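Local coordinates for iron binding protein FbpA (Mannheimia haemolytica, PDB 1Q35) that binds ferric iron in the periplasm, probably as the solute-binding component of a bacterial iron uptake system, at residues 130-135 / 190-195. Numbering follows the deposited sequence.
Sequences KGKVCV and CDYSIG
C190, just ahead of strand 192-196, is joined by a disulfide to C134 within strand 133-134, beside a short parallel β-ladder in the periplasmic binding protein fold, where the two strands run side by side in the mixed sheet. C190 SG and C134 SG are 2.0 Å apart, and in the modelled conformer the C-S-S-C torsion is -88°, close to the relaxed right angle. The bridge lies on the face covered by helix 178-187. D191 donates its backbone N-H to K132 O (N to O 2.9 Å), tilted out of the carbonyl plane. Its carboxylate crosses the K132 side chain, D191 OD2 lying 3.7 Å from K132 CE; the charged NZ is farther off, and OD1 pairs instead with R111. Y192 N shares the same K132 O, almost in line with the C=O, so two consecutive amides grip one carbonyl oxygen. That oxygen also lies in the plane of the Y192 ring, at its CD1 edge, while K132 CB sits 4.0 Å from Y192 CD1. Y192 O then takes the C134 N-H in a nearly straight bond of 2.8 Å between C134 N and Y192 O. S193, on the disulfide's face of the sheet, directs its CA-H at C134 O. I194 N reaches that oxygen too, though weakly. The I194 side chain lies about 7 Å from that of Y142, an iron ligand in another structure of this protein, and runs alongside V135, pointing the same way, with I194 CB 4.1 Å from CG2 in the modelled conformer of V135.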
# COMPACT_ATOMS: atom_id res chain seq x y z
N LYS A 130 6.22 25.20 -5.82
CA LYS A 130 7.01 24.97 -7.03
C LYS A 130 8.46 24.62 -6.69
O LYS A 130 9.10 25.29 -5.87
CB LYS A 130 6.98 26.21 -7.94
CG LYS A 130 7.64 26.00 -9.30
CD LYS A 130 7.49 27.21 -10.20
CE LYS A 130 8.22 27.01 -11.52
NZ LYS A 130 9.69 26.90 -11.35
N GLY A 131 8.95 23.56 -7.30
CA GLY A 131 10.32 23.12 -7.14
C GLY A 131 10.61 22.36 -5.86
O GLY A 131 11.76 22.01 -5.61
N LYS A 132 9.59 22.07 -5.06
CA LYS A 132 9.80 21.55 -3.71
C LYS A 132 9.26 20.13 -3.46
O LYS A 132 9.45 19.61 -2.38
CB LYS A 132 9.20 22.50 -2.67
CG LYS A 132 9.94 23.83 -2.53
CD LYS A 132 9.33 24.70 -1.43
CE LYS A 132 10.23 25.88 -1.04
NZ LYS A 132 10.63 26.73 -2.20
N VAL A 133 8.62 19.52 -4.45
CA VAL A 133 7.92 18.25 -4.23
C VAL A 133 8.58 17.09 -4.97
O VAL A 133 8.98 17.23 -6.12
CB VAL A 133 6.44 18.37 -4.64
CG1 VAL A 133 5.66 17.10 -4.26
CG2 VAL A 133 5.81 19.61 -4.00
N CYS A 134 8.70 15.95 -4.30
CA CYS A 134 9.20 14.71 -4.91
C CYS A 134 8.12 13.62 -4.80
O CYS A 134 7.56 13.40 -3.73
CB CYS A 134 10.39 14.13 -4.12
SG CYS A 134 12.08 14.69 -4.40
N VAL A 135 7.85 12.94 -5.90
CA VAL A 135 6.98 11.78 -5.90
C VAL A 135 7.52 10.76 -6.89
O VAL A 135 8.05 11.13 -7.95
CB VAL A 135 5.51 12.14 -6.17
CG1 VAL A 135 5.32 12.58 -7.58
CG2 VAL A 135 4.59 10.97 -5.82
N CYS A 190 14.45 18.01 -2.33
CA CYS A 190 13.06 18.42 -2.17
C CYS A 190 12.69 18.53 -0.70
O CYS A 190 13.45 18.12 0.18
CB CYS A 190 12.12 17.46 -2.89
SG CYS A 190 12.59 15.74 -2.73
N ASP A 191 11.53 19.11 -0.48
CA ASP A 191 11.05 19.45 0.85
C ASP A 191 9.78 18.71 1.26
O ASP A 191 9.46 18.69 2.44
CB ASP A 191 10.77 20.95 0.91
CG ASP A 191 12.02 21.80 0.78
OD1 ASP A 191 13.14 21.25 0.75
OD2 ASP A 191 11.94 23.05 0.72
N TYR A 192 9.05 18.18 0.28
CA TYR A 192 7.80 17.44 0.49
C TYR A 192 7.86 16.20 -0.38
O TYR A 192 8.27 16.28 -1.53
CB TYR A 192 6.59 18.26 0.03
CG TYR A 192 6.44 19.61 0.71
CD1 TYR A 192 7.21 20.70 0.30
CD2 TYR A 192 5.54 19.81 1.75
CE1 TYR A 192 7.09 21.94 0.91
CE2 TYR A 192 5.41 21.04 2.37
CZ TYR A 192 6.20 22.10 1.95
OH TYR A 192 6.08 23.32 2.57
N SER A 193 7.45 15.06 0.16
CA SER A 193 7.24 13.89 -0.67
C SER A 193 5.97 13.15 -0.26
O SER A 193 5.41 13.40 0.81
CB SER A 193 8.44 12.93 -0.60
OG SER A 193 8.44 12.18 0.60
N ILE A 194 5.50 12.29 -1.14
CA ILE A 194 4.39 11.39 -0.85
C ILE A 194 4.98 9.99 -0.73
O ILE A 194 5.80 9.58 -1.54
CB ILE A 194 3.34 11.45 -1.96
CG1 ILE A 194 2.73 12.86 -2.05
CG2 ILE A 194 2.25 10.42 -1.70
CD1 ILE A 194 1.81 13.06 -3.23
N GLY A 195 4.57 9.24 0.29
CA GLY A 195 5.03 7.87 0.45
C GLY A 195 4.24 7.14 1.51
O GLY A 195 3.50 7.76 2.27